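Local coordinates for protein acetyl xylan esterase (Metagenome, PDB 6XYC) that hydrolyses both acetyl and feruloyl esters on complex xylans as a bifunctional carbohydrate esterase with an alpha/beta-hydrolase fold, at residues I222-G227 with C236-L241; T253-P258 with T269-D274; V172-M177 with K207-I212. All coordinates share one frame; numbering follows the deposited sequence.

Along the chain the contacts follow in series: contact 3, then contact 1, then contact 2. Contacts 1 and 2 lie about 11 Å apart between centres and share the mixed sheet, because strands 222-227 and 252-257 are parallel neighbours in it; Ile224 N meets Thr253 O at 2.7 Å, a probable hydrogen bond. Contact 3 lies about 13 Å from contact 1, centre to centre, and meets it through Gln237, which reaches the loop 172-177 from helix 236-248. Contacts 2 and 3 are about 23 Å apart between centres and do not touch. Helix 236-248 therefore connects the late strands of the alpha/beta-hydrolase sheet with a loop beside the ligand pocket.

Contact 1: residues I222-G227 with C236-L241; sequences ILIIHG and CQSVNL
The imidazole of His226 meets Ser238 at its edge, not over a face: OG of Ser238 lies close to the ring plane, only 13° out of it. There it shares a short hydrogen bond with the ring, His226 ND1 and Ser238 OG being 2.7 Å apart. The ring's other nitrogen, NE2, is bonded to the backbone O of Val233, and Phe169 also packs against this side chain. The CB of His226 points toward the helix, and the first torsion, with CG roughly opposite the backbone N (chi1 -152°), sets the ring edge against Ser238.

Nearer the start of the strand the interface is aliphatic. Branch CG2 of Ile224 presses on the serine, 3.4 Å from Ser238 CB, a carbon pair tighter than usual. Its other branch runs to the next helical turn, where Ile224 CD1 lies 3.8 Å from Leu241 CD2. The same leucine methyl is touched by the end of Ile222, CD1 to Leu241 CD2 being 4.1 Å. Alternate residues of the strand thus point at the helix, and the segment axes, 8.5 Å apart at closest, run nearly antiparallel at 154°. This is the first half of a beta-alpha-beta crossover: strand 222-227, helix 236-248, then the parallel strand 252-257.

A leucine in place of His226 would probably leave Ser238 OG and the carbonyl of Val233 without their ring partner inside a buried interface. Bonds at both nitrogens oppose rotation of the imidazole, which also touches residues of a probable Ser-His-Asp triad. Strand end and helix start are thus tied by a buried polar pair close to that site.

Contact 2: residues T253-P258 with T269-D274; sequences TFISVP and TQYFKD
Tyr271 is brought to the strand by a first torsion that sets CG beside its own backbone N and opposite its carbonyl carbon (chi1 -57°); Val257 uses its two methyls differently, CG1 lying opposite the backbone N and CG2 beside it. The result is a CH-pi contact: Val257 CG2 stands 3.8 Å from the centroid of the Tyr271 ring and 10° off its normal, so the methyl sits almost squarely over the face. The other methyl reaches farther along the ring, with Val257 CG1 3.7 Å from Tyr271 CE2. On the opposite face lies CG of Gln270, the preceding helical residue, so the phenol is sandwiched between aliphatic carbons.

Ile255 approaches the ring obliquely, its CG2 3.7 Å from Tyr271 CE1. Its CD1 extends one helical turn on to Asp274, meeting OD2 at 3.3 Å, a carbon-to-carboxylate contact without a hydrogen bond. The phenol oxygen has a polar link of its own: one water donates to the backbone O of Ser256 at 2.8 Å and is hydrogen-bonded to Tyr271 OH at 2.9 Å. Beside that hydroxyl lies CD of Pro258, in van der Waals contact. The direct contacts are van der Waals in kind, carbon on carbon or carbon on oxygen, and water supplies the polar bridge between backbone and phenol.

The segment axes are almost exactly antiparallel, 173°, and 11.1 Å apart. Phe254 packs on helix 236-248 while Ile255 meets helix 269-284, which places the two helices on different sides of the sheet. In this alpha/beta hydrolase the contact joins the last strand to the C-terminal helix; the intervening loop carries His262 of the ligand pocket, consistent with the usual place of the catalytic histidine.

Contact 3: residues V172-M177 with K207-I212; sequences VDMAHM and KLISPI
Residues 172-177 form an irregular loop that steeply crosses residues 209-212, after helix 203-208: the directions from CA 172 to 175 and from CA 209 to 212 differ by 102°. The CA atoms of the two segments are nearest at Val172 and Ser210, 5.0 Å apart. Beside them the backbone N of Ile212 makes a weak hydrogen bond to Val172 O at 3.3 Å. A firmer one runs from Met174 N to Ser210 OG, 3.1 Å with an angle of 156°; that hydroxyl is also bonded to Val206 O. Both segments belong to the connection between strands 164-168 and 222-227, where many alpha/beta hydrolases carry their lid insertion, and here Met177 touches the bound sulfonyl fluoride inhibitor.

Met174, bent at chi2 and chi3, curls its CE back to 3.4 Å from Ile209 O; the two side chains cross at about a right angle, Met174 CG lying 4.0 Å from Ile209 CD1. Pro211 packs across Val172. Ile212 slants across the Asp173 side chain, its CG2 3.7 Å from Asp173 OD1. Asp173 OD2 accepts a nearly straight bond from His176 ND1 (2.7 Å, 164°), syn but tilted out of the carboxylate plane; Asn240 ND2 is its second partner.

Contact 1: residues I222-G227 with C236-L241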
ATOM      1  N   ILE A 222      -4.095  -5.383  10.387  1.00 24.87           N
ATOM      2  CA  ILE A 222      -3.489  -4.143   9.921  1.00 23.82           C
ATOM      3  C   ILE A 222      -2.829  -3.417  11.084  1.00 26.08           C
ATOM      4  O   ILE A 222      -3.342  -3.424  12.208  1.00 24.95           O
ATOM      5  CB  ILE A 222      -4.526  -3.229   9.232  1.00 24.37           C
ATOM      6  CG1 ILE A 222      -3.826  -2.029   8.596  1.00 23.49           C
ATOM      7  CG2 ILE A 222      -5.580  -2.746  10.227  1.00 26.52           C
ATOM      8  CD1 ILE A 222      -4.720  -1.198   7.678  1.00 22.60           C
ATOM      9  N   LEU A 223      -1.680  -2.804  10.806  1.00 23.16           N
ATOM     10  CA  LEU A 223      -1.047  -1.849  11.703  1.00 21.51           C
ATOM     11  C   LEU A 223      -1.129  -0.474  11.058  1.00 22.95           C
ATOM     12  O   LEU A 223      -0.736  -0.300   9.898  1.00 22.88           O
ATOM     13  CB  LEU A 223       0.411  -2.227  11.975  1.00 25.09           C
ATOM     14  CG  LEU A 223       1.233  -1.237  12.807  1.00 22.73           C
ATOM     15  CD1 LEU A 223       0.788  -1.196  14.247  1.00 27.85           C
ATOM     16  CD2 LEU A 223       2.713  -1.602  12.714  1.00 24.28           C
ATOM     17  N   ILE A 224      -1.649   0.495  11.805  1.00 21.50           N
ATOM     18  CA  ILE A 224      -1.848   1.858  11.323  1.00 24.11           C
ATOM     19  C   ILE A 224      -0.955   2.780  12.143  1.00 23.60           C
ATOM     20  O   ILE A 224      -0.983   2.737  13.379  1.00 23.47           O
ATOM     21  CB  ILE A 224      -3.322   2.290  11.437  1.00 23.55           C
ATOM     22  CG1 ILE A 224      -4.246   1.269  10.772  1.00 24.03           C
ATOM     23  CG2 ILE A 224      -3.516   3.676  10.834  1.00 21.50           C
ATOM     24  CD1 ILE A 224      -5.675   1.358  11.254  1.00 25.25           C
ATOM     25  N   ILE A 225      -0.178   3.617  11.460  1.00 21.04           N
ATOM     26  CA  ILE A 225       0.745   4.543  12.106  1.00 22.37           C
ATOM     27  C   ILE A 225       0.496   5.932  11.531  1.00 23.89           C
ATOM     28  O   ILE A 225       0.524   6.114  10.308  1.00 20.81           O
ATOM     29  CB  ILE A 225       2.211   4.122  11.896  1.00 22.64           C
ATOM     30  CG1 ILE A 225       2.411   2.658  12.290  1.00 25.67           C
ATOM     31  CG2 ILE A 225       3.134   5.014  12.705  1.00 24.40           C
ATOM     32  CD1 ILE A 225       3.765   2.102  11.953  1.00 24.95           C
ATOM     33  N   HIS A 226       0.261   6.911  12.409  1.00 23.07           N
ATOM     34  CA  HIS A 226      -0.090   8.252  11.959  1.00 23.41           C
ATOM     35  C   HIS A 226       0.381   9.279  12.975  1.00 22.91           C
ATOM     36  O   HIS A 226       0.154   9.118  14.180  1.00 23.64           O
ATOM     37  CB  HIS A 226      -1.602   8.370  11.736  1.00 21.20           C
ATOM     38  CG  HIS A 226      -1.986   9.388  10.710  1.00 20.81           C
ATOM     39  ND1 HIS A 226      -2.823   9.097   9.655  1.00 21.28           N
ATOM     40  CD2 HIS A 226      -1.660  10.696  10.584  1.00 20.36           C
ATOM     41  CE1 HIS A 226      -2.986  10.181   8.914  1.00 21.90           C
ATOM     42  NE2 HIS A 226      -2.291  11.165   9.456  1.00 23.41           N
ATOM     43  N   GLY A 227       1.038  10.327  12.483  1.00 23.24           N
ATOM     44  CA  GLY A 227       1.493  11.396  13.357  1.00 23.01           C
ATOM     45  C   GLY A 227       0.345  12.330  13.708  1.00 22.75           C
ATOM     46  O   GLY A 227      -0.454  12.717  12.857  1.00 23.32           O
ATOM     47  N   CYS A 236      -7.200  12.211  11.740  1.00 23.36           N
ATOM     48  CA  CYS A 236      -8.551  11.674  11.839  1.00 23.36           C
ATOM     49  C   CYS A 236      -8.766  10.504  10.889  1.00 24.07           C
ATOM     50  O   CYS A 236      -9.573   9.609  11.177  1.00 22.42           O
ATOM     51  CB  CYS A 236      -9.569  12.778  11.552  1.00 25.22           C
ATOM     52  SG  CYS A 236      -9.470  13.507   9.882  1.00 29.98           S
ATOM     53  N   GLN A 237      -8.052  10.485   9.761  1.00 21.17           N
ATOM     54  CA  GLN A 237      -8.213   9.401   8.798  1.00 23.74           C
ATOM     55  C   GLN A 237      -7.887   8.047   9.423  1.00 22.19           C
ATOM     56  O   GLN A 237      -8.620   7.068   9.233  1.00 21.53           O
ATOM     57  CB  GLN A 237      -7.329   9.667   7.578  1.00 23.02           C
ATOM     58  CG  GLN A 237      -7.816  10.813   6.710  1.00 21.62           C
ATOM     59  CD  GLN A 237      -8.960  10.413   5.810  1.00 24.65           C
ATOM     60  OE1 GLN A 237      -8.836   9.481   5.016  1.00 25.47           O
ATOM     61  NE2 GLN A 237     -10.077  11.115   5.920  1.00 21.92           N
ATOM     62  N   SER A 238      -6.789   7.972  10.178  1.00 23.12           N
ATOM     63  CA  SER A 238      -6.405   6.712  10.807  1.00 21.75           C
ATOM     64  C   SER A 238      -7.243   6.406  12.045  1.00 24.19           C
ATOM     65  O   SER A 238      -7.520   5.231  12.323  1.00 22.71           O
ATOM     66  CB  SER A 238      -4.920   6.741  11.165  1.00 22.52           C
ATOM     67  OG  SER A 238      -4.120   6.728   9.990  1.00 21.13           O
ATOM     68  N   VAL A 239      -7.642   7.431  12.804  1.00 22.74           N
ATOM     69  CA  VAL A 239      -8.611   7.220  13.877  1.00 22.91           C
ATOM     70  C   VAL A 239      -9.858   6.549  13.315  1.00 24.77           C
ATOM     71  O   VAL A 239     -10.355   5.553  13.854  1.00 22.92           O
ATOM     72  CB  VAL A 239      -8.954   8.557  14.560  1.00 24.77           C
ATOM     73  CG1 VAL A 239     -10.119   8.373  15.507  1.00 24.52           C
ATOM     74  CG2 VAL A 239      -7.738   9.115  15.288  1.00 25.66           C
ATOM     75  N   ASN A 240     -10.364   7.080  12.200  1.00 24.98           N
ATOM     76  CA  ASN A 240     -11.574   6.537  11.596  1.00 20.66           C
ATOM     77  C   ASN A 240     -11.363   5.104  11.123  1.00 25.33           C
ATOM     78  O   ASN A 240     -12.234   4.247  11.313  1.00 22.87           O
ATOM     79  CB  ASN A 240     -12.019   7.430  10.438  1.00 25.30           C
ATOM     80  CG  ASN A 240     -12.486   8.799  10.900  1.00 23.38           C
ATOM     81  OD1 ASN A 240     -12.671   9.035  12.094  1.00 26.14           O
ATOM     82  ND2 ASN A 240     -12.679   9.708   9.951  1.00 23.62           N
ATOM     83  N   LEU A 241     -10.215   4.819  10.503  1.00 23.02           N
ATOM     84  CA  LEU A 241      -9.962   3.464  10.031  1.00 21.90           C
ATOM     85  C   LEU A 241      -9.933   2.474  11.189  1.00 21.51           C
ATOM     86  O   LEU A 241     -10.503   1.383  11.091  1.00 20.89           O
ATOM     87  CB  LEU A 241      -8.646   3.412   9.250  1.00 19.41           C
ATOM     88  CG  LEU A 241      -8.357   2.108   8.502  1.00 22.18           C
ATOM     89  CD1 LEU A 241      -9.483   1.779   7.523  1.00 22.12           C
ATOM     90  CD2 LEU A 241      -7.029   2.189   7.765  1.00 24.11           C
TER

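Contact 2: residues T253-P258 with T269-D274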
ATOM      1  N   THR A 253      -4.237  -2.444  14.852  1.00 27.95           N
ATOM      2  CA  THR A 253      -3.419  -1.782  15.859  1.00 27.55           C
ATOM      3  C   THR A 253      -3.120  -0.378  15.360  1.00 27.02           C
ATOM      4  O   THR A 253      -2.653  -0.207  14.229  1.00 24.99           O
ATOM      5  CB  THR A 253      -2.117  -2.550  16.112  1.00 28.97           C
ATOM      6  OG1 THR A 253      -2.426  -3.888  16.517  1.00 30.20           O
ATOM      7  CG2 THR A 253      -1.294  -1.870  17.197  1.00 27.41           C
ATOM      8  N   PHE A 254      -3.411   0.623  16.187  1.00 26.21           N
ATOM      9  CA  PHE A 254      -3.253   2.023  15.802  1.00 25.89           C
ATOM     10  C   PHE A 254      -2.201   2.655  16.702  1.00 29.04           C
ATOM     11  O   PHE A 254      -2.373   2.703  17.928  1.00 27.22           O
ATOM     12  CB  PHE A 254      -4.576   2.783  15.896  1.00 25.96           C
ATOM     13  CG  PHE A 254      -4.459   4.252  15.569  1.00 25.56           C
ATOM     14  CD1 PHE A 254      -3.598   4.693  14.573  1.00 25.67           C
ATOM     15  CD2 PHE A 254      -5.210   5.189  16.255  1.00 29.89           C
ATOM     16  CE1 PHE A 254      -3.485   6.041  14.279  1.00 25.43           C
ATOM     17  CE2 PHE A 254      -5.107   6.533  15.961  1.00 27.58           C
ATOM     18  CZ  PHE A 254      -4.244   6.960  14.974  1.00 26.56           C
ATOM     19  N   ILE A 255      -1.118   3.139  16.094  1.00 22.85           N
ATOM     20  CA  ILE A 255      -0.041   3.812  16.807  1.00 25.28           C
ATOM     21  C   ILE A 255      -0.027   5.271  16.371  1.00 25.66           C
ATOM     22  O   ILE A 255       0.231   5.574  15.198  1.00 23.13           O
ATOM     23  CB  ILE A 255       1.317   3.148  16.542  1.00 27.22           C
ATOM     24  CG1 ILE A 255       1.369   1.770  17.208  1.00 29.26           C
ATOM     25  CG2 ILE A 255       2.447   4.019  17.058  1.00 28.09           C
ATOM     26  CD1 ILE A 255       2.570   0.926  16.797  1.00 33.56           C
ATOM     27  N   SER A 256      -0.309   6.168  17.312  1.00 25.74           N
ATOM     28  CA  SER A 256      -0.282   7.603  17.077  1.00 27.11           C
ATOM     29  C   SER A 256       1.089   8.124  17.485  1.00 27.11           C
ATOM     30  O   SER A 256       1.562   7.830  18.586  1.00 27.11           O
ATOM     31  CB  SER A 256      -1.384   8.298  17.883  1.00 30.26           C
ATOM     32  OG  SER A 256      -1.431   9.684  17.591  1.00 31.51           O
ATOM     33  N   VAL A 257       1.728   8.877  16.596  1.00 24.39           N
ATOM     34  CA  VAL A 257       3.081   9.387  16.816  1.00 24.16           C
ATOM     35  C   VAL A 257       2.959  10.809  17.355  1.00 26.25           C
ATOM     36  O   VAL A 257       2.525  11.709  16.614  1.00 24.88           O
ATOM     37  CB  VAL A 257       3.915   9.349  15.526  1.00 24.52           C
ATOM     38  CG1 VAL A 257       5.315   9.904  15.780  1.00 24.68           C
ATOM     39  CG2 VAL A 257       3.995   7.924  14.973  1.00 23.78           C
ATOM     40  N   PRO A 258       3.333  11.067  18.614  1.00 28.03           N
ATOM     41  CA  PRO A 258       3.178  12.421  19.161  1.00 28.05           C
ATOM     42  C   PRO A 258       4.144  13.391  18.496  1.00 26.12           C
ATOM     43  O   PRO A 258       5.343  13.123  18.384  1.00 25.12           O
ATOM     44  CB  PRO A 258       3.475  12.249  20.656  1.00 30.34           C
ATOM     45  CG  PRO A 258       4.358  11.039  20.728  1.00 32.52           C
ATOM     46  CD  PRO A 258       3.980  10.148  19.568  1.00 29.01           C
ATOM     47  N   THR A 269      13.614   4.681  14.459  1.00 30.49           N
ATOM     48  CA  THR A 269      13.856   3.315  14.912  1.00 29.38           C
ATOM     49  C   THR A 269      12.635   2.738  15.617  1.00 28.14           C
ATOM     50  O   THR A 269      12.259   1.587  15.382  1.00 27.84           O
ATOM     51  CB  THR A 269      15.071   3.279  15.842  1.00 30.41           C
ATOM     52  OG1 THR A 269      16.225   3.770  15.147  1.00 33.73           O
ATOM     53  CG2 THR A 269      15.327   1.853  16.332  1.00 32.87           C
ATOM     54  N   GLN A 270      11.996   3.532  16.477  1.00 28.12           N
ATOM     55  CA  GLN A 270      10.899   3.023  17.290  1.00 29.25           C
ATOM     56  C   GLN A 270       9.757   2.503  16.424  1.00 27.77           C
ATOM     57  O   GLN A 270       9.280   1.378  16.614  1.00 28.13           O
ATOM     58  CB  GLN A 270      10.411   4.126  18.228  1.00 30.98           C
ATOM     59  CG  GLN A 270       9.027   3.903  18.790  1.00 29.97           C
ATOM     60  CD  GLN A 270       8.694   4.897  19.887  1.00 31.73           C
ATOM     61  OE1 GLN A 270       9.319   5.953  19.994  1.00 30.53           O
ATOM     62  NE2 GLN A 270       7.709   4.561  20.713  1.00 36.17           N
ATOM     63  N   TYR A 271       9.299   3.308  15.467  1.00 26.36           N
ATOM     64  CA  TYR A 271       8.139   2.919  14.676  1.00 25.79           C
ATOM     65  C   TYR A 271       8.504   1.983  13.539  1.00 26.99           C
ATOM     66  O   TYR A 271       7.663   1.181  13.119  1.00 23.49           O
ATOM     67  CB  TYR A 271       7.451   4.179  14.185  1.00 26.22           C
ATOM     68  CG  TYR A 271       7.095   5.044  15.359  1.00 24.14           C
ATOM     69  CD1 TYR A 271       6.163   4.617  16.294  1.00 26.46           C
ATOM     70  CD2 TYR A 271       7.724   6.263  15.579  1.00 25.96           C
ATOM     71  CE1 TYR A 271       5.840   5.395  17.383  1.00 26.06           C
ATOM     72  CE2 TYR A 271       7.406   7.047  16.670  1.00 25.03           C
ATOM     73  CZ  TYR A 271       6.459   6.603  17.569  1.00 27.64           C
ATOM     74  OH  TYR A 271       6.138   7.375  18.656  1.00 27.67           O
ATOM     75  N   PHE A 272       9.744   2.037  13.049  1.00 25.61           N
ATOM     76  CA  PHE A 272      10.228   0.949  12.205  1.00 25.98           C
ATOM     77  C   PHE A 272      10.164  -0.378  12.956  1.00 27.22           C
ATOM     78  O   PHE A 272       9.767  -1.402  12.389  1.00 26.26           O
ATOM     79  CB  PHE A 272      11.660   1.219  11.745  1.00 27.61           C
ATOM     80  CG  PHE A 272      11.789   2.311  10.718  1.00 27.79           C
ATOM     81  CD1 PHE A 272      10.695   2.771   9.995  1.00 28.15           C
ATOM     82  CD2 PHE A 272      13.028   2.870  10.468  1.00 27.71           C
ATOM     83  CE1 PHE A 272      10.841   3.782   9.052  1.00 28.75           C
ATOM     84  CE2 PHE A 272      13.185   3.871   9.529  1.00 28.82           C
ATOM     85  CZ  PHE A 272      12.091   4.332   8.819  1.00 27.78           C
ATOM     86  N   LYS A 273      10.557  -0.380  14.239  1.00 26.20           N
ATOM     87  CA  LYS A 273      10.479  -1.599  15.037  1.00 27.90           C
ATOM     88  C   LYS A 273       9.034  -2.055  15.188  1.00 28.14           C
ATOM     89  O   LYS A 273       8.747  -3.258  15.127  1.00 26.85           O
ATOM     90  CB  LYS A 273      11.118  -1.380  16.410  1.00 30.65           C
ATOM     91  CG  LYS A 273      11.302  -2.665  17.229  1.00 33.60           C
ATOM     92  CD  LYS A 273      11.954  -2.387  18.586  1.00 35.23           C
ATOM     93  CE  LYS A 273      11.405  -3.294  19.686  1.00 45.57           C
ATOM     94  NZ  LYS A 273      11.426  -4.739  19.322  1.00 49.40           N
ATOM     95  N   ASP A 274       8.104  -1.113  15.385  1.00 27.80           N
ATOM     96  CA  ASP A 274       6.691  -1.479  15.415  1.00 28.17           C
ATOM     97  C   ASP A 274       6.299  -2.203  14.134  1.00 27.83           C
ATOM     98  O   ASP A 274       5.599  -3.223  14.178  1.00 26.34           O
ATOM     99  CB  ASP A 274       5.815  -0.239  15.612  1.00 29.04           C
ATOM    100  CG  ASP A 274       5.958   0.373  16.992  1.00 30.83           C
ATOM    101  OD1 ASP A 274       6.243  -0.364  17.959  1.00 29.74           O
ATOM    102  OD2 ASP A 274       5.763   1.601  17.109  1.00 30.84           O
TER
HETATM  103  O   HOH W   1       3.651   6.638  19.944  1.00 30.28           O

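Contact 3: residues V172-M177 with K207-I212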
ATOM      1  N   VAL A 172      -7.641   7.368   3.602  1.00 20.63           N
ATOM      2  CA  VAL A 172      -8.424   6.148   3.425  1.00 22.98           C
ATOM      3  C   VAL A 172      -9.926   6.404   3.494  1.00 24.68           C
ATOM      4  O   VAL A 172     -10.732   5.489   3.289  1.00 22.78           O
ATOM      5  CB  VAL A 172      -8.031   5.102   4.485  1.00 23.76           C
ATOM      6  CG1 VAL A 172      -6.579   4.684   4.341  1.00 22.69           C
ATOM      7  CG2 VAL A 172      -8.290   5.646   5.908  1.00 22.43           C
ATOM      8  N   ASP A 173     -10.315   7.652   3.786  1.00 23.45           N
ATOM      9  CA  ASP A 173     -11.699   8.018   4.057  1.00 22.10           C
ATOM     10  C   ASP A 173     -11.939   9.381   3.394  1.00 22.26           C
ATOM     11  O   ASP A 173     -12.027  10.425   4.038  1.00 22.68           O
ATOM     12  CB  ASP A 173     -11.966   8.053   5.568  1.00 24.04           C
ATOM     13  CG  ASP A 173     -13.408   8.360   5.915  1.00 25.81           C
ATOM     14  OD1 ASP A 173     -14.298   8.184   5.059  1.00 25.79           O
ATOM     15  OD2 ASP A 173     -13.662   8.777   7.064  1.00 23.58           O
ATOM     16  N   MET A 174     -12.033   9.379   2.063  1.00 21.94           N
ATOM     17  CA  MET A 174     -12.075  10.634   1.331  1.00 21.69           C
ATOM     18  C   MET A 174     -13.409  11.353   1.467  1.00 23.50           C
ATOM     19  O   MET A 174     -13.496  12.534   1.098  1.00 23.18           O
ATOM     20  CB  MET A 174     -11.756  10.390  -0.146  1.00 24.90           C
ATOM     21  CG  MET A 174     -10.309  10.670  -0.502  1.00 24.92           C
ATOM     22  SD  MET A 174      -9.108   9.718   0.455  1.00 24.26           S
ATOM     23  CE  MET A 174      -9.257   8.103  -0.309  1.00 22.04           C
ATOM     24  N   ALA A 175     -14.438  10.696   2.015  1.00 22.79           N
ATOM     25  CA  ALA A 175     -15.666  11.403   2.369  1.00 22.19           C
ATOM     26  C   ALA A 175     -15.430  12.407   3.490  1.00 25.21           C
ATOM     27  O   ALA A 175     -16.229  13.333   3.661  1.00 24.79           O
ATOM     28  CB  ALA A 175     -16.748  10.404   2.785  1.00 25.99           C
ATOM     29  N   HIS A 176     -14.343  12.256   4.243  1.00 24.82           N
ATOM     30  CA  HIS A 176     -14.102  13.059   5.433  1.00 25.60           C
ATOM     31  C   HIS A 176     -12.682  13.600   5.444  1.00 26.16           C
ATOM     32  O   HIS A 176     -11.993  13.564   6.466  1.00 27.03           O
ATOM     33  CB  HIS A 176     -14.356  12.245   6.700  1.00 26.13           C
ATOM     34  CG  HIS A 176     -15.702  11.597   6.737  1.00 26.72           C
ATOM     35  ND1 HIS A 176     -15.873  10.247   6.950  1.00 27.76           N
ATOM     36  CD2 HIS A 176     -16.946  12.115   6.584  1.00 26.64           C
ATOM     37  CE1 HIS A 176     -17.163   9.959   6.924  1.00 30.01           C
ATOM     38  NE2 HIS A 176     -17.836  11.076   6.707  1.00 27.48           N
ATOM     39  N   MET A 177     -12.231  14.127   4.309  0.56 25.10           N
ATOM     40  CA  MET A 177     -10.876  14.648   4.183  0.56 25.40           C
ATOM     41  C   MET A 177     -10.792  16.131   4.511  0.56 26.14           C
ATOM     42  O   MET A 177      -9.855  16.562   5.192  0.56 26.76           O
ATOM     43  CB  MET A 177     -10.351  14.405   2.764  0.56 25.24           C
ATOM     44  CG  MET A 177      -8.863  14.680   2.608  0.56 27.51           C
ATOM     45  SD  MET A 177      -7.860  13.642   3.693  0.56 26.16           S
ATOM     46  CE  MET A 177      -7.946  12.078   2.826  0.56 24.32           C
ATOM     47  N   LYS A 207     -16.734   6.758  -2.512  1.00 23.13           N
ATOM     48  CA  LYS A 207     -16.854   5.499  -1.787  1.00 23.55           C
ATOM     49  C   LYS A 207     -15.883   4.461  -2.335  1.00 23.04           C
ATOM     50  O   LYS A 207     -15.263   3.714  -1.568  1.00 22.14           O
ATOM     51  CB  LYS A 207     -18.284   4.960  -1.855  1.00 25.55           C
ATOM     52  CG  LYS A 207     -18.490   3.714  -0.995  1.00 27.41           C
ATOM     53  CD  LYS A 207     -19.875   3.105  -1.143  1.00 29.03           C
ATOM     54  CE  LYS A 207     -20.085   2.015  -0.089  1.00 32.17           C
ATOM     55  NZ  LYS A 207     -21.284   1.178  -0.341  1.00 35.47           N
ATOM     56  N   LEU A 208     -15.730   4.408  -3.660  1.00 22.91           N
ATOM     57  CA  LEU A 208     -14.958   3.351  -4.300  1.00 24.08           C
ATOM     58  C   LEU A 208     -13.455   3.607  -4.301  1.00 23.69           C
ATOM     59  O   LEU A 208     -12.698   2.706  -4.671  1.00 22.74           O
ATOM     60  CB  LEU A 208     -15.433   3.145  -5.737  1.00 24.66           C
ATOM     61  CG  LEU A 208     -16.861   2.617  -5.891  1.00 25.34           C
ATOM     62  CD1 LEU A 208     -17.239   2.463  -7.339  1.00 29.56           C
ATOM     63  CD2 LEU A 208     -17.008   1.283  -5.137  1.00 28.97           C
ATOM     64  N   ILE A 209     -13.001   4.803  -3.918  1.00 23.62           N
ATOM     65  CA  ILE A 209     -11.577   5.031  -3.689  1.00 23.72           C
ATOM     66  C   ILE A 209     -11.219   4.984  -2.210  1.00 23.55           C
ATOM     67  O   ILE A 209     -10.050   5.181  -1.857  1.00 23.82           O
ATOM     68  CB  ILE A 209     -11.100   6.370  -4.290  1.00 21.15           C
ATOM     69  CG1 ILE A 209     -11.803   7.559  -3.630  1.00 27.09           C
ATOM     70  CG2 ILE A 209     -11.306   6.375  -5.802  1.00 24.32           C
ATOM     71  CD1 ILE A 209     -11.190   8.893  -3.966  1.00 24.39           C
ATOM     72  N   SER A 210     -12.191   4.741  -1.332  1.00 21.60           N
ATOM     73  CA  SER A 210     -11.961   4.825   0.106  1.00 22.80           C
ATOM     74  C   SER A 210     -12.042   3.434   0.720  1.00 23.17           C
ATOM     75  O   SER A 210     -13.149   2.911   0.936  1.00 24.94           O
ATOM     76  CB  SER A 210     -12.976   5.769   0.759  1.00 22.19           C
ATOM     77  OG  SER A 210     -12.880   7.069   0.206  1.00 24.66           O
ATOM     78  N   PRO A 211     -10.907   2.800   1.034  1.00 22.38           N
ATOM     79  CA  PRO A 211     -10.953   1.407   1.524  1.00 24.59           C
ATOM     80  C   PRO A 211     -11.643   1.256   2.871  1.00 24.92           C
ATOM     81  O   PRO A 211     -12.017   0.133   3.236  1.00 24.33           O
ATOM     82  CB  PRO A 211      -9.470   1.008   1.605  1.00 23.29           C
ATOM     83  CG  PRO A 211      -8.731   2.308   1.773  1.00 24.15           C
ATOM     84  CD  PRO A 211      -9.542   3.357   1.045  1.00 23.77           C
ATOM     85  N   ILE A 212     -11.831   2.347   3.617  1.00 23.48           N
ATOM     86  CA  ILE A 212     -12.536   2.282   4.890  1.00 21.90           C
ATOM     87  C   ILE A 212     -13.924   1.688   4.707  1.00 26.50           C
ATOM     88  O   ILE A 212     -14.493   1.110   5.644  1.00 24.59           O
ATOM     89  CB  ILE A 212     -12.601   3.699   5.517  1.00 22.44           C
ATOM     90  CG1 ILE A 212     -12.990   3.621   6.991  1.00 24.44           C
ATOM     91  CG2 ILE A 212     -13.567   4.587   4.737  1.00 24.00           C
ATOM     92  CD1 ILE A 212     -12.795   4.938   7.728  1.00 21.50           C
TER